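Local coordinates for flavodoxin, WrbA-like protein (Agrobacterium tumefaciens, PDB 3D7N) that probably binds FMN and transfers electrons as a WrbA-like flavodoxin, with likely NAD(P)H:quinone dehydrogenase activity, at residues A[20-23]-A[24-28]; A[87-90]-A[91-94]; A[106-109]-A[110-114]; A[169-172]-A[173-177]; A[180-183]-A[184-187]. All blocks are in the same frame, centred on the assembly; numbering follows the deposited sequence.

Contact 1 of 5, residues A[20-23]-A[24-28]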
# COMPACT_ATOMS: atom_id res chain seq x y z
N THR A 20 -8.23 -12.60 17.09
CA THR A 20 -8.83 -11.30 16.85
C THR A 20 -10.10 -11.08 17.69
O THR A 20 -10.44 -9.95 17.96
CB THR A 20 -8.93 -10.91 15.31
OG1 THR A 20 -10.17 -10.26 15.00
CG2 THR A 20 -8.70 -12.10 14.45
N HIS A 21 -10.72 -12.15 18.20
CA HIS A 21 -11.85 -12.03 19.16
C HIS A 21 -11.40 -11.44 20.50
O HIS A 21 -12.08 -10.59 21.07
CB HIS A 21 -12.53 -13.39 19.42
CG HIS A 21 -13.62 -13.34 20.45
ND1 HIS A 21 -14.78 -12.62 20.28
CD2 HIS A 21 -13.72 -13.94 21.66
CE1 HIS A 21 -15.56 -12.78 21.33
NE2 HIS A 21 -14.94 -13.57 22.19
N ARG A 22 -10.26 -11.88 21.00
CA ARG A 22 -9.72 -11.36 22.25
C ARG A 22 -9.32 -9.89 22.12
O ARG A 22 -9.57 -9.07 23.00
CB ARG A 22 -8.53 -12.21 22.71
CG ARG A 22 -8.11 -12.01 24.13
CD ARG A 22 -9.17 -12.48 25.12
NE ARG A 22 -8.96 -11.91 26.46
CZ ARG A 22 -9.26 -10.66 26.83
NH1 ARG A 22 -9.79 -9.78 25.98
NH2 ARG A 22 -9.01 -10.28 28.07
N MSE A 23 -8.71 -9.55 21.00
CA MSE A 23 -8.33 -8.16 20.72
C MSE A 23 -9.55 -7.24 20.59
O MSE A 23 -9.52 -6.08 20.97
CB MSE A 23 -7.47 -8.13 19.47
CG MSE A 23 -6.13 -7.44 19.65
SE MSE A 23 -5.45 -7.09 17.78
CE MSE A 23 -4.65 -5.26 18.07
N ALA A 24 -10.64 -7.77 20.03
CA ALA A 24 -11.87 -7.04 19.91
C ALA A 24 -12.48 -6.78 21.28
O ALA A 24 -12.93 -5.66 21.54
CB ALA A 24 -12.85 -7.78 19.02
N GLU A 25 -12.52 -7.80 22.16
CA GLU A 25 -12.97 -7.61 23.52
C GLU A 25 -12.18 -6.49 24.22
O GLU A 25 -12.75 -5.63 24.87
CB GLU A 25 -12.91 -8.93 24.32
CG GLU A 25 -13.97 -9.96 23.88
CD GLU A 25 -13.72 -11.40 24.33
OE1 GLU A 25 -12.58 -11.90 24.30
OE2 GLU A 25 -14.70 -12.06 24.71
N ALA A 26 -10.88 -6.49 24.04
CA ALA A 26 -10.01 -5.45 24.58
C ALA A 26 -10.35 -4.03 24.07
O ALA A 26 -10.44 -3.06 24.86
CB ALA A 26 -8.54 -5.82 24.31
N VAL A 27 -10.55 -3.89 22.76
CA VAL A 27 -10.93 -2.63 22.16
C VAL A 27 -12.34 -2.25 22.63
O VAL A 27 -12.54 -1.13 23.08
CB VAL A 27 -10.83 -2.68 20.59
CG1 VAL A 27 -11.34 -1.36 19.90
CG2 VAL A 27 -9.40 -3.05 20.16
N ALA A 28 -13.29 -3.19 22.61
CA ALA A 28 -14.63 -2.96 23.17
C ALA A 28 -14.59 -2.44 24.62
O ALA A 28 -15.26 -1.49 24.96
CB ALA A 28 -15.45 -4.23 23.07
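His-21, Arg-22 and Glu-25 make a local side-chain contact, three and four residues apart, on helix 19-31, the crossover helix of the beta-alpha-beta unit that links parallel strands 9-13 and 34-37 in this flavodoxin-like fold. Backbone i to i+4 bonds hold the turns, among them Glu-25 N to His-21 O at 3.0 Å. Glu-25 stands between two basic neighbours. With CG anti to its carbonyl carbon (chi1 -70°), the chain runs back over the preceding turn and lays CG above one face of the His-21 ring, a CH-pi contact of 4.3 Å from CG to the ring centroid. Beyond it the carboxylate tilts 44° against the ring, and OE2 comes within 2.9 Å of His-21 NE2. Glu-25 also makes a long salt bridge to Arg-22: NH1 lies 3.9 Å from OE1, guanidinium and carboxylate are almost perpendicular, and no N-H points at the oxygen, so the polar link is charge only. Apolar residues turn inward, where selenomethionine Met-23 and Ala-24 rest on Phe-97 of strand 93-100, and Ala-26 and Val-27 on Ala-173 of helix 167-186. Met-23 O accepts the N-H of Val-27 and is approached by Val-27 CG2 at 3.1 Å.

Contact 2 of 5, residues A[87-90]-A[91-94]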
# COMPACT_ATOMS: atom_id res chain seq x y z
N ALA A 87 -24.65 6.65 1.52
CA ALA A 87 -23.77 7.43 2.43
C ALA A 87 -24.14 7.36 3.94
O ALA A 87 -23.93 8.30 4.70
CB ALA A 87 -23.69 8.89 1.93
N LYS A 88 -24.66 6.23 4.38
CA LYS A 88 -25.09 6.07 5.76
C LYS A 88 -23.98 6.28 6.80
O LYS A 88 -24.27 6.71 7.93
CB LYS A 88 -25.75 4.71 5.98
CG LYS A 88 -27.12 4.57 5.26
CD LYS A 88 -28.23 3.95 6.13
CE LYS A 88 -29.24 4.96 6.74
NZ LYS A 88 -30.48 5.10 5.90
N TRP A 89 -22.72 6.01 6.44
CA TRP A 89 -21.64 6.09 7.39
C TRP A 89 -20.78 7.33 7.20
O TRP A 89 -19.70 7.41 7.80
CB TRP A 89 -20.76 4.81 7.34
CG TRP A 89 -21.49 3.52 7.63
CD1 TRP A 89 -22.77 3.38 8.04
CD2 TRP A 89 -20.95 2.19 7.57
NE1 TRP A 89 -23.09 2.07 8.20
CE2 TRP A 89 -22.00 1.30 7.91
CE3 TRP A 89 -19.69 1.66 7.25
CZ2 TRP A 89 -21.82 -0.09 7.97
CZ3 TRP A 89 -19.51 0.28 7.30
CH2 TRP A 89 -20.57 -0.58 7.65
N GLN A 90 -21.21 8.27 6.37
CA GLN A 90 -20.45 9.51 6.14
C GLN A 90 -20.22 10.23 7.48
O GLN A 90 -21.11 10.31 8.35
CB GLN A 90 -21.19 10.44 5.13
CG GLN A 90 -20.30 11.51 4.37
CD GLN A 90 -19.68 11.00 3.02
OE1 GLN A 90 -19.22 11.80 2.16
NE2 GLN A 90 -19.70 9.67 2.82
N ASP A 91 -19.01 10.71 7.67
CA ASP A 91 -18.62 11.49 8.84
C ASP A 91 -18.55 10.76 10.18
O ASP A 91 -18.29 11.38 11.20
CB ASP A 91 -19.46 12.75 8.96
CG ASP A 91 -19.33 13.62 7.75
OD1 ASP A 91 -18.31 13.49 7.08
OD2 ASP A 91 -20.25 14.39 7.45
N LYS A 92 -18.75 9.45 10.17
CA LYS A 92 -18.54 8.65 11.36
C LYS A 92 -17.04 8.55 11.66
O LYS A 92 -16.20 8.70 10.76
CB LYS A 92 -19.18 7.25 11.19
CG LYS A 92 -20.73 7.26 11.11
CD LYS A 92 -21.31 5.85 11.29
CE LYS A 92 -22.82 5.72 11.03
NZ LYS A 92 -23.68 6.45 11.98
N VAL A 93 -16.71 8.27 12.91
CA VAL A 93 -15.32 8.08 13.34
C VAL A 93 -15.01 6.59 13.19
O VAL A 93 -15.80 5.76 13.63
CB VAL A 93 -15.13 8.51 14.81
CG1 VAL A 93 -13.77 8.10 15.33
CG2 VAL A 93 -15.40 10.06 14.98
N PHE A 94 -13.90 6.25 12.52
CA PHE A 94 -13.46 4.89 12.29
C PHE A 94 -12.07 4.63 12.94
O PHE A 94 -11.25 5.56 13.10
CB PHE A 94 -13.35 4.61 10.78
CG PHE A 94 -14.67 4.47 10.07
CD1 PHE A 94 -15.21 3.20 9.80
CD2 PHE A 94 -15.37 5.58 9.66
CE1 PHE A 94 -16.46 3.07 9.15
CE2 PHE A 94 -16.60 5.46 8.99
CZ PHE A 94 -17.15 4.22 8.77
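Asp-91, not a glycine, takes the positive-phi position (phi 69°) of the type II turn in which Lys-92 N bonds back to Trp-89 O. That bond is 3.3 Å from N to O and fairly straight at the hydrogen, but the donor stands 44° out of the carbonyl plane. A type I turn from Ala-87 to Gln-90 precedes it and shares Trp-89 and Gln-90, and Ala-87 is itself the C-prime residue of the Schellman motif that ends the preceding helix. Side chains fold back around Trp-89. The Lys-92 chain runs extended past the backbone of Trp-89, CG 3.5 Å from Trp-89 O and CE 3.8 Å from Trp-89 CD1, then kinks at the last torsion to turn NZ to Ala-55 O and Asp-53 O. Phe-94 comes in at about a right angle to the Trp-89 side chain, its CZ 3.9 Å from Trp-89 CE3, while Trp-89 O lies at the edge of the Phe-94 ring, in its plane. The indole is fixed further by NE1 bonding to Asp-53 OD1 and by stacking on His-121. Asp-91 OD1 forms a salt bridge with Arg-179 of the second subunit. Two overlapping turns thus carry the chain from the Schellman-capped helix 81-85 into inner strand 93-100, a helix-to-strand connection of the flavodoxin-like alpha/beta fold.

Contact 3 of 5, residues A[106-109]-A[110-114]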
# COMPACT_ATOMS: atom_id res chain seq x y z
N ASP A 106 2.95 -7.84 6.81
CA ASP A 106 1.66 -7.87 6.20
C ASP A 106 0.57 -7.19 6.95
O ASP A 106 -0.41 -6.82 6.37
CB ASP A 106 1.28 -9.29 6.03
CG ASP A 106 2.14 -9.99 5.07
OD1 ASP A 106 2.34 -11.19 5.29
OD2 ASP A 106 2.61 -9.37 4.09
N LYS A 107 0.71 -7.05 8.25
CA LYS A 107 -0.35 -6.47 9.01
C LYS A 107 -0.63 -5.03 8.64
O LYS A 107 -1.72 -4.59 8.79
CB LYS A 107 -0.08 -6.59 10.49
CG LYS A 107 -0.29 -7.96 11.02
CD LYS A 107 -0.30 -7.96 12.51
CE LYS A 107 1.07 -8.09 13.05
NZ LYS A 107 1.36 -9.49 13.21
N LEU A 108 0.38 -4.30 8.19
CA LEU A 108 0.21 -2.92 7.77
C LEU A 108 -0.70 -2.88 6.54
O LEU A 108 -1.53 -2.01 6.43
CB LEU A 108 1.55 -2.23 7.45
CG LEU A 108 1.39 -0.74 7.06
CD1 LEU A 108 0.71 0.02 8.23
CD2 LEU A 108 2.74 -0.09 6.66
N ASN A 109 -0.56 -3.85 5.65
CA ASN A 109 -1.45 -3.92 4.51
C ASN A 109 -2.95 -4.02 4.90
O ASN A 109 -3.80 -3.40 4.30
CB ASN A 109 -1.06 -5.08 3.60
CG ASN A 109 -1.81 -5.02 2.27
OD1 ASN A 109 -1.72 -4.01 1.57
ND2 ASN A 109 -2.60 -6.07 1.93
N THR A 110 -3.25 -4.86 5.87
CA THR A 110 -4.59 -5.05 6.42
C THR A 110 -5.06 -3.73 7.02
O THR A 110 -6.08 -3.26 6.65
CB THR A 110 -4.62 -6.17 7.44
OG1 THR A 110 -4.24 -7.36 6.76
CG2 THR A 110 -6.02 -6.39 8.06
N LEU A 111 -4.22 -3.05 7.78
CA LEU A 111 -4.61 -1.80 8.40
C LEU A 111 -4.90 -0.72 7.36
O LEU A 111 -5.89 0.03 7.51
CB LEU A 111 -3.57 -1.33 9.43
CG LEU A 111 -3.46 -2.26 10.65
CD1 LEU A 111 -2.37 -1.77 11.62
CD2 LEU A 111 -4.88 -2.40 11.26
N GLN A 112 -4.04 -0.64 6.35
CA GLN A 112 -4.21 0.27 5.23
C GLN A 112 -5.46 0.02 4.45
O GLN A 112 -6.07 1.00 4.03
CB GLN A 112 -3.01 0.25 4.32
CG GLN A 112 -1.83 0.88 4.97
CD GLN A 112 -0.82 1.43 4.02
OE1 GLN A 112 -0.06 0.69 3.43
NE2 GLN A 112 -0.80 2.78 3.89
N TYR A 113 -5.91 -1.24 4.32
CA TYR A 113 -7.22 -1.51 3.73
C TYR A 113 -8.37 -0.93 4.58
O TYR A 113 -9.38 -0.43 4.10
CB TYR A 113 -7.48 -3.01 3.48
CG TYR A 113 -8.90 -3.22 2.99
CD1 TYR A 113 -9.89 -3.72 3.80
CD2 TYR A 113 -9.26 -2.78 1.73
CE1 TYR A 113 -11.24 -3.85 3.33
CE2 TYR A 113 -10.57 -2.88 1.26
CZ TYR A 113 -11.54 -3.39 2.07
OH TYR A 113 -12.80 -3.43 1.57
N LEU A 114 -8.23 -1.03 5.87
CA LEU A 114 -9.23 -0.60 6.79
C LEU A 114 -9.37 0.93 6.71
O LEU A 114 -10.45 1.49 6.73
CB LEU A 114 -8.75 -1.10 8.14
CG LEU A 114 -9.43 -2.36 8.69
CD1 LEU A 114 -10.03 -3.37 7.71
CD2 LEU A 114 -8.60 -3.00 9.78
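Thr-110 opens the second half of this local helical contact by reaching back to Asp-106 O, a weak bond of 3.5 Å from its N in helix 104-120, the crossover helix of the beta-alpha-beta unit of strands 93-100 and 124-126 in the flavodoxin-like fold. Its CB rests 3.6 Å from Lys-107 O, and its OG1, anti to its own carbonyl carbon (chi1 -62°), bonds to Thr-64 OG1 on strand 57-65. Leu-111 follows with a firmer bond, N to Lys-107 O at 3.1 Å, and brings CG to 3.5 Å from that same oxygen, so the carbonyl is covered by a branch point as well as by an N-H. Gln-112 makes the shortest of the four bonds, N to Leu-108 O at 2.9 Å, with the donor nearly in line with the carbonyl (162°). Its CB and CG close over that oxygen, CG at 3.3 Å, and the extended chain passes obliquely beside Leu-108, whose CG is 4.2 Å from both Gln-112 CG and OE1. Leu-108 and Gln-112 pack on Leu-116 and Gln-112 of the second subunit. Tyr-113 completes the series with N to Asn-109 O at 3.0 Å, while its ring leads away from the earlier turn and its OH bonds to Met-66 O of the fourth subunit. Asn-109 ND2 bonds to Gly-67 O, and Lys-107 NZ is held by Ser-100 OG and Ser-102 O. Across the two segments, then, cohesion comes from backbone bonds and aliphatic cover of carbonyl oxygens, whereas the polar ends of Lys-107, Asn-109, Thr-110 and Tyr-113 bond outside them.

Contact 4 of 5, residues A[169-172]-A[173-177]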
# COMPACT_ATOMS: atom_id res chain seq x y z
N ASP A 169 -0.13 -6.20 24.29
CA ASP A 169 -0.99 -5.95 23.11
C ASP A 169 -2.44 -5.65 23.43
O ASP A 169 -3.05 -4.79 22.78
CB ASP A 169 -0.93 -7.12 22.12
CG ASP A 169 0.46 -7.31 21.53
OD1 ASP A 169 1.25 -6.31 21.56
OD2 ASP A 169 0.80 -8.45 21.10
N LEU A 170 -2.99 -6.39 24.39
CA LEU A 170 -4.37 -6.18 24.85
C LEU A 170 -4.50 -4.78 25.47
O LEU A 170 -5.49 -4.09 25.24
CB LEU A 170 -4.82 -7.28 25.84
CG LEU A 170 -4.83 -8.71 25.30
CD1 LEU A 170 -5.05 -9.70 26.38
CD2 LEU A 170 -5.88 -8.83 24.25
N GLU A 171 -3.49 -4.35 26.19
CA GLU A 171 -3.52 -3.03 26.81
C GLU A 171 -3.48 -1.87 25.79
O GLU A 171 -4.31 -0.94 25.84
CB GLU A 171 -2.41 -2.92 27.86
CG GLU A 171 -2.27 -1.57 28.58
CD GLU A 171 -3.52 -1.11 29.34
OE1 GLU A 171 -4.50 -1.88 29.42
OE2 GLU A 171 -3.50 0.03 29.88
N THR A 172 -2.55 -1.96 24.85
CA THR A 172 -2.47 -0.99 23.75
C THR A 172 -3.77 -1.00 22.96
O THR A 172 -4.32 0.06 22.62
CB THR A 172 -1.08 -1.08 22.89
OG1 THR A 172 -0.48 -2.36 23.03
CG2 THR A 172 0.02 -0.10 23.53
N ALA A 173 -4.32 -2.19 22.74
CA ALA A 173 -5.65 -2.30 22.10
C ALA A 173 -6.75 -1.58 22.89
O ALA A 173 -7.56 -0.83 22.34
CB ALA A 173 -6.02 -3.77 21.86
N ARG A 174 -6.79 -1.78 24.20
CA ARG A 174 -7.82 -1.17 25.06
C ARG A 174 -7.71 0.36 25.09
O ARG A 174 -8.70 1.08 25.02
CB ARG A 174 -7.70 -1.75 26.48
CG ARG A 174 -8.70 -1.21 27.46
CD ARG A 174 -8.28 -1.45 28.89
NE ARG A 174 -7.15 -0.61 29.25
CZ ARG A 174 -7.23 0.70 29.51
NH1 ARG A 174 -8.39 1.35 29.46
NH2 ARG A 174 -6.13 1.36 29.86
N LEU A 175 -6.49 0.86 25.23
CA LEU A 175 -6.19 2.29 25.16
C LEU A 175 -6.69 2.84 23.84
O LEU A 175 -7.31 3.90 23.82
CB LEU A 175 -4.67 2.55 25.27
CG LEU A 175 -3.92 2.80 26.57
CD1 LEU A 175 -4.85 3.21 27.73
CD2 LEU A 175 -3.02 1.65 26.93
N TYR A 176 -6.44 2.12 22.74
CA TYR A 176 -6.93 2.55 21.43
C TYR A 176 -8.46 2.68 21.37
O TYR A 176 -8.97 3.62 20.76
CB TYR A 176 -6.50 1.57 20.35
CG TYR A 176 -6.92 1.97 18.93
CD1 TYR A 176 -6.38 3.12 18.32
CD2 TYR A 176 -7.79 1.17 18.18
CE1 TYR A 176 -6.72 3.50 17.05
CE2 TYR A 176 -8.13 1.52 16.87
CZ TYR A 176 -7.57 2.70 16.30
OH TYR A 176 -7.88 3.08 14.99
N GLY A 177 -9.17 1.72 21.95
CA GLY A 177 -10.62 1.76 21.95
C GLY A 177 -11.13 2.95 22.75
O GLY A 177 -12.12 3.59 22.35
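The backbone is regular alpha helix within helix 167-186, which packs beside helix 19-31 on the sheet of the flavodoxin-like fold, its four i to i+4 bonds across the segments including Leu-175 N to Glu-171 O at 2.9 Å and 175°. Glu-171 and Arg-174, an i to i+3 salt bridge, lie side by side and point the same way. The carboxylate is gripped side-on by two nitrogens: NE donates to OE1 and NH2 to OE2, each pair 2.9 Å apart and each bond almost straight. Both oxygens are met on the syn side and lie in the guanidinium plane, but the carboxylate is twisted against that plane by 34°, so the nitrogens sit above its own plane. Bends in both chains make the meeting possible: Glu-171 turns at chi2 (58°), Arg-174 at chi3. Leu-175 crosses the acidic chain, its CD2 3.7 Å from Glu-171 CG and 3.4 Å from OE2. Thr-172 OG1 returns to Gly-168 O. Ala-173 lies against Val-27 of helix 19-31 and Arg-174 also against its Glu-29, and Tyr-176 sends its OH down to Val-126 O and Gly-96 N of the sheet. With a bond to each carboxylate oxygen, Glu-171 and Arg-174 probably largely offset each other's charge; the two-point grip restrains rotation of both groups and would be expected to favour the ionised carboxylate.

Contact 5 of 5, residues A[180-183]-A[184-187]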
# COMPACT_ATOMS: atom_id res chain seq x y z
N VAL A 180 -10.60 6.03 20.51
CA VAL A 180 -11.61 6.17 19.45
C VAL A 180 -12.90 6.72 20.05
O VAL A 180 -13.49 7.63 19.49
CB VAL A 180 -11.93 4.82 18.71
CG1 VAL A 180 -13.10 5.04 17.69
CG2 VAL A 180 -10.68 4.23 18.02
N ALA A 181 -13.32 6.17 21.17
CA ALA A 181 -14.54 6.63 21.79
C ALA A 181 -14.38 8.08 22.10
O ALA A 181 -15.28 8.85 21.95
CB ALA A 181 -14.84 5.85 23.01
N ASN A 182 -13.20 8.46 22.51
CA ASN A 182 -12.99 9.83 22.86
C ASN A 182 -13.18 10.76 21.70
O ASN A 182 -13.77 11.79 21.84
CB ASN A 182 -11.62 10.02 23.44
CG ASN A 182 -11.54 11.26 24.29
OD1 ASN A 182 -10.76 12.16 24.01
ND2 ASN A 182 -12.34 11.31 25.34
N VAL A 183 -12.67 10.39 20.54
CA VAL A 183 -12.83 11.22 19.38
C VAL A 183 -14.27 11.22 18.96
O VAL A 183 -14.77 12.21 18.53
CB VAL A 183 -11.99 10.73 18.23
CG1 VAL A 183 -12.25 11.54 17.03
CG2 VAL A 183 -10.58 10.80 18.58
N ALA A 184 -14.94 10.10 19.11
CA ALA A 184 -16.30 9.98 18.69
C ALA A 184 -17.21 10.85 19.52
O ALA A 184 -18.21 11.32 19.06
CB ALA A 184 -16.72 8.56 18.74
N ARG A 185 -16.87 11.04 20.77
CA ARG A 185 -17.60 11.95 21.65
C ARG A 185 -17.44 13.39 21.22
O ARG A 185 -18.41 14.14 21.15
CB ARG A 185 -17.14 11.82 23.11
CG ARG A 185 -17.95 10.83 23.92
CD ARG A 185 -17.63 10.92 25.40
NE ARG A 185 -16.32 10.33 25.68
CZ ARG A 185 -16.06 9.02 25.78
NH1 ARG A 185 -17.01 8.10 25.60
NH2 ARG A 185 -14.81 8.63 26.03
N GLN A 186 -16.22 13.77 20.90
CA GLN A 186 -15.91 15.14 20.54
C GLN A 186 -16.52 15.53 19.20
O GLN A 186 -16.63 16.70 18.86
CB GLN A 186 -14.41 15.32 20.46
CG GLN A 186 -13.99 16.77 20.48
CD GLN A 186 -12.49 16.93 20.54
OE1 GLN A 186 -11.73 15.93 20.38
NE2 GLN A 186 -12.03 18.18 20.75
N HIS A 187 -16.94 14.54 18.45
CA HIS A 187 -17.02 14.67 17.03
C HIS A 187 -18.20 13.83 16.54
O HIS A 187 -18.05 12.95 15.67
CB HIS A 187 -15.67 14.18 16.45
CG HIS A 187 -15.47 14.57 15.04
ND1 HIS A 187 -16.23 14.03 14.02
CD2 HIS A 187 -14.66 15.49 14.47
CE1 HIS A 187 -15.88 14.59 12.87
NE2 HIS A 187 -14.93 15.48 13.12
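Ala-184 N lies 2.9 Å from Val-180 O and Arg-185 N bonds to Ala-181 O in regular i to i+4 fashion, and Gln-186 N reaches Asn-182 O at a longer 3.3 Å. This is the C-terminal part of helix 167-186, which lies against the mostly parallel sheet of the flavodoxin-like fold. At His-187 the backbone departs from helical angles, and its N, though 3.2 Å from Val-183 O, is badly angled for a bond. Arg-185 carries much of the side-chain contact. Its chain bends at chi3 (-73°) and swings the guanidinium back over the previous turn, where one face lies above Ala-181 O; the oxygen stands 3.9 Å from the plane, over its centre. A carbonyl placed so meets the flat cation by its face and not by an N-H. Arg-185 NH1 and NH2 each lie 4.1 Å from Ala-181 CB. Asn-182 meets the same group at about a right angle, its ND2 3.7 Å from Arg-185 NH2, with amide and guanidinium planes 66° apart. Val-180, Val-183 and Ala-184 are buried: Val-180 and Val-183 pack on Val-93 and Val-126, Ala-184 on Ala-57. Toward the second subunit, Val-183 and His-187 pack reciprocally on His-187 and Val-183 of that copy. Ala-184 CB sits beside Val-180 O. One turn on, His-187 CB comes to 3.0 Å from Val-183 O.

How the contacts relate
Contacts 1 and 4 belong to neighbouring helices that pack together: their centres are 9 Å apart, and Ala-26 CB meets Leu-170 O at 3.6 Å. Contact 5 continues the helix of contact 4, centres 16 Å apart, and touches contact 2 through the start of strand 93-100, with Val-93 CG1 3.9 Å from Val-180 CG1. Contact 3 touches none of the others; its centre is about 17 Å from that of contact 1 and 23 Å from that of contact 5. Contacts 2, 3 and 5 all reach the second subunit, whereas contacts 1 and 4 meet no other chain of the assembly. As in flavodoxins, the FMN phosphate probably binds by the loop before helix 19-31, near the start of contact 1.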